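Local coordinates for protein catalase (Corynebacterium glutamicum, PDB 4B7H) that breaks hydrogen peroxide down to water and oxygen at a haem, carries bound NADPH, and is inhibited by nitric oxide, at residues E284-N289 and Q299-L304. Residues are numbered along the deposited sequence; the frame is centred on the assembly and turned at random. Where two conformers were deposited one is given.
Sequences ENYRWN and QKDYPL. With NDP (NADPH dihydro-nicotinamide-adenine-dinucleotide phosphate), chain H.
Tyr286 meets Asp301 and Tyr302 inside the long connection between strands 270-279 and 305-314 of the antiparallel catalase beta-barrel, beside the NADPH site. The packed part is an offset edge-to-face aromatic pair: Tyr302 turns its edge toward the face of Tyr286, with ring planes at 67° and centroids 5.6 Å apart. CE2 of Tyr302 makes the approach, 3.7 Å from CE1 of Tyr286 and a little farther from its CD1 and CZ. The far end of Tyr302 is tied down by a hydrogen bond from its OH to Asp282 OD2, and its side chain also touches Met278 of strand 270-279.

Tyr286 places CG anti to its main-chain nitrogen, and the buried ring thereby reaches across to 299-304. Tyr286 OH donates to Asp301 OD2 at 2.8 Å, and OD2 accepts through its anti lone pair, away from the other carboxylate oxygen. The ring and carboxylate planes stand 85° apart, and OD2 sits at the ring edge. The same phenolic oxygen also bonds Ser298 N; two bonds hold this oxygen, which should limit shifts of the ring.

The looser, more exposed side is bridged by solvent. Arg287 NH1 and Asp301 OD2 have opposite charges but lie 5.1 Å apart, too far for direct contact. One water spans them, accepting from Arg287 NH1 and donating to Asp301 OD2 at 2.6 Å. Arg287 has its strongest partner in Asp449, by a salt bridge through NE, while Trp288 CH2 lies over the centre of its guanidinium face.

Where 299-304 begins, the backbone turns to the cofactor next to Ser298, whose OG also bonds NADPH: Gln299 N points almost straight at phosphate oxygen O1N, 2.9 Å away, with an N-H...O angle of 173°.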
loop_
_atom_site.group_PDB
_atom_site.type_symbol
_atom_site.label_atom_id
_atom_site.label_comp_id
_atom_site.label_asym_id
_atom_site.label_seq_id
_atom_site.Cartn_x
_atom_site.Cartn_y
_atom_site.Cartn_z
ATOM N N GLU A 284 25.974 29.566 25.340
ATOM C CA GLU A 284 26.836 30.272 24.391
ATOM C C GLU A 284 28.328 30.147 24.706
ATOM O O GLU A 284 29.163 30.143 23.800
ATOM C CB GLU A 284 26.433 31.750 24.278
ATOM C CG GLU A 284 26.398 32.510 25.595
ATOM C CD GLU A 284 25.796 33.900 25.463
ATOM O OE1 GLU A 284 26.515 34.826 25.033
ATOM O OE2 GLU A 284 24.602 34.070 25.793
ATOM N N ASN A 285 28.661 30.040 25.990
ATOM C CA ASN A 285 30.066 30.012 26.398
ATOM C C ASN A 285 30.622 28.634 26.769
ATOM O O ASN A 285 31.763 28.529 27.221
ATOM C CB ASN A 285 30.316 31.006 27.539
ATOM C CG ASN A 285 30.079 32.449 27.124
ATOM O OD1 ASN A 285 30.425 32.856 26.013
ATOM N ND2 ASN A 285 29.481 33.227 28.017
ATOM N N TYR A 286 29.839 27.573 26.574
ATOM C CA TYR A 286 30.371 26.242 26.861
ATOM C C TYR A 286 31.542 25.950 25.923
ATOM O O TYR A 286 31.567 26.429 24.783
ATOM C CB TYR A 286 29.295 25.149 26.763
ATOM C CG TYR A 286 29.763 23.831 27.353
ATOM C CD1 TYR A 286 30.326 23.787 28.622
ATOM C CD2 TYR A 286 29.654 22.640 26.641
ATOM C CE1 TYR A 286 30.771 22.603 29.167
ATOM C CE2 TYR A 286 30.098 21.444 27.182
ATOM C CZ TYR A 286 30.651 21.434 28.446
ATOM O OH TYR A 286 31.097 20.258 28.996
ATOM N N ARG A 287 32.524 25.196 26.409
ATOM C CA ARG A 287 33.731 24.913 25.623
ATOM C C ARG A 287 33.422 24.153 24.328
ATOM O O ARG A 287 34.177 24.245 23.353
ATOM C CB ARG A 287 34.776 24.169 26.469
ATOM C CG ARG A 287 34.316 22.794 26.938
ATOM C CD ARG A 287 35.334 22.105 27.841
ATOM N NE ARG A 287 36.554 21.751 27.125
ATOM C CZ ARG A 287 37.402 20.807 27.526
ATOM N NH1 ARG A 287 37.153 20.124 28.639
ATOM N NH2 ARG A 287 38.493 20.542 26.816
ATOM N N TRP A 288 32.318 23.406 24.330
ATOM C CA TRP A 288 31.825 22.718 23.135
ATOM C C TRP A 288 30.457 23.253 22.741
ATOM O O TRP A 288 29.703 23.740 23.591
ATOM C CB TRP A 288 31.742 21.204 23.374
ATOM C CG TRP A 288 33.083 20.557 23.403
ATOM C CD1 TRP A 288 33.992 20.515 22.385
ATOM C CD2 TRP A 288 33.689 19.871 24.513
ATOM N NE1 TRP A 288 35.120 19.839 22.791
ATOM C CE2 TRP A 288 34.958 19.429 24.087
ATOM C CE3 TRP A 288 33.273 19.576 25.812
ATOM C CZ2 TRP A 288 35.822 18.711 24.926
ATOM C CZ3 TRP A 288 34.129 18.861 26.641
ATOM C CH2 TRP A 288 35.389 18.441 26.195
ATOM N N ASN A 289 30.118 23.159 21.458
ATOM C CA ASN A 289 28.772 23.534 21.039
ATOM C C ASN A 289 27.777 22.591 21.711
ATOM O O ASN A 289 27.876 21.372 21.553
ATOM C CB ASN A 289 28.638 23.453 19.519
ATOM C CG ASN A 289 27.294 23.970 19.020
ATOM O OD1 ASN A 289 26.238 23.486 19.427
ATOM N ND2 ASN A 289 27.332 24.956 18.129
ATOM N N GLN A 299 30.571 15.365 32.285
ATOM C CA GLN A 299 29.910 15.140 33.565
ATOM C C GLN A 299 30.655 15.819 34.708
ATOM O O GLN A 299 30.151 15.899 35.829
ATOM C CB GLN A 299 29.721 13.641 33.812
ATOM C CG GLN A 299 28.742 13.037 32.804
ATOM C CD GLN A 299 28.869 11.540 32.647
ATOM O OE1 GLN A 299 29.844 11.034 32.080
ATOM N NE2 GLN A 299 27.868 10.822 33.121
ATOM N N LYS A 300 31.851 16.325 34.416
ATOM C CA LYS A 300 32.569 17.152 35.380
ATOM C C LYS A 300 31.990 18.563 35.391
ATOM O O LYS A 300 32.035 19.251 36.406
ATOM C CB LYS A 300 34.060 17.198 35.054
ATOM C CG LYS A 300 34.682 15.830 34.863
ATOM C CD LYS A 300 36.195 15.917 34.785
ATOM C CE LYS A 300 36.784 14.721 34.051
ATOM N NZ LYS A 300 38.265 14.638 34.227
ATOM N N ASP A 301 31.451 18.991 34.253
ATOM C CA ASP A 301 30.827 20.301 34.154
ATOM C C ASP A 301 29.354 20.233 34.544
ATOM O O ASP A 301 28.831 21.143 35.190
ATOM C CB ASP A 301 30.977 20.854 32.733
ATOM C CG ASP A 301 32.432 21.033 32.320
ATOM O OD1 ASP A 301 33.249 21.483 33.158
ATOM O OD2 ASP A 301 32.758 20.728 31.148
ATOM N N TYR A 302 28.695 19.145 34.150
ATOM C CA TYR A 302 27.268 18.958 34.386
ATOM C C TYR A 302 27.028 17.551 34.913
ATOM O O TYR A 302 26.812 16.619 34.136
ATOM C CB TYR A 302 26.475 19.240 33.099
ATOM C CG TYR A 302 26.657 20.675 32.680
ATOM C CD1 TYR A 302 25.956 21.691 33.320
ATOM C CD2 TYR A 302 27.573 21.025 31.694
ATOM C CE1 TYR A 302 26.141 23.017 32.974
ATOM C CE2 TYR A 302 27.769 22.352 31.344
ATOM C CZ TYR A 302 27.046 23.340 31.987
ATOM O OH TYR A 302 27.241 24.661 31.643
ATOM N N PRO A 303 27.107 17.385 36.246
ATOM C CA PRO A 303 26.941 16.051 36.838
ATOM C C PRO A 303 25.529 15.515 36.643
ATOM O O PRO A 303 24.616 16.277 36.345
ATOM C CB PRO A 303 27.201 16.291 38.333
ATOM C CG PRO A 303 27.966 17.570 38.396
ATOM C CD PRO A 303 27.452 18.400 37.257
ATOM N N LEU A 304 25.349 14.214 36.816
ATOM C CA LEU A 304 24.022 13.631 36.693
ATOM C C LEU A 304 23.160 13.990 37.902
ATOM O O LEU A 304 23.604 13.878 39.050
ATOM C CB LEU A 304 24.115 12.118 36.510
ATOM C CG LEU A 304 24.983 11.658 35.329
ATOM C CD1 LEU A 304 24.918 10.143 35.175
ATOM C CD2 LEU A 304 24.622 12.369 34.014
HETATM P PA NDP H . 33.752 11.336 32.956
HETATM O O1A NDP H . 34.930 10.666 33.562
HETATM O O2A NDP H . 32.956 12.114 33.947
HETATM O O5B NDP H . 32.834 10.213 32.278
HETATM C C5B NDP H . 33.405 9.238 31.438
HETATM C C4B NDP H . 32.258 8.384 30.925
HETATM O O4B NDP H . 32.773 7.400 30.038
HETATM C C3B NDP H . 31.548 7.663 32.072
HETATM O O3B NDP H . 30.146 7.728 31.885
HETATM C C2B NDP H . 32.074 6.246 31.935
HETATM O O2B NDP H . 31.247 5.235 32.478
HETATM C C1B NDP H . 32.236 6.158 30.424
HETATM N N9A NDP H . 33.009 4.979 29.987
HETATM C C8A NDP H . 33.794 4.160 30.759
HETATM N N7A NDP H . 34.302 3.180 29.978
HETATM C C5A NDP H . 33.848 3.358 28.712
HETATM C C6A NDP H . 34.056 2.650 27.530
HETATM N N6A NDP H . 34.537 1.407 27.570
HETATM N N1A NDP H . 33.456 3.089 26.373
HETATM C C2A NDP H . 32.649 4.209 26.385
HETATM N N3A NDP H . 32.443 4.904 27.560
HETATM C C4A NDP H . 33.034 4.484 28.706
HETATM O O3 NDP H . 34.273 12.257 31.730
HETATM P PN NDP H . 33.331 13.165 30.782
HETATM O O1N NDP H . 31.903 13.058 31.193
HETATM O O2N NDP H . 33.994 14.489 30.689
HETATM O O5D NDP H . 33.489 12.467 29.340
HETATM C C5D NDP H . 34.753 11.997 28.911
HETATM C C4D NDP H . 34.570 11.089 27.712
HETATM O O4D NDP H . 33.804 9.968 28.104
HETATM C C3D NDP H . 33.794 11.783 26.603
HETATM O O3D NDP H . 34.665 12.422 25.682
HETATM C C2D NDP H . 32.996 10.646 25.988
HETATM O O2D NDP H . 33.722 10.083 24.931
HETATM C C1D NDP H . 32.890 9.589 27.083
HETATM N N1N NDP H . 31.519 9.500 27.631
HETATM C C2N NDP H . 30.873 10.652 27.978
HETATM C C3N NDP H . 29.590 10.652 28.502
HETATM C C7N NDP H . 28.965 11.968 28.832
HETATM O O7N NDP H . 27.574 12.085 28.754
HETATM N N7N NDP H . 29.730 13.002 29.167
HETATM C C4N NDP H . 28.812 9.373 28.730
HETATM C C5N NDP H . 29.611 8.170 28.317
HETATM C C6N NDP H . 30.900 8.285 27.795
HETATM P P2B NDP H . 31.493 4.687 33.978
HETATM O O1X NDP H . 32.931 4.221 34.074
HETATM O O2X NDP H . 31.214 5.817 34.945
HETATM O O3X NDP H . 30.521 3.540 34.193
HETATM O O HOH W 1 35.296 20.209 30.711
#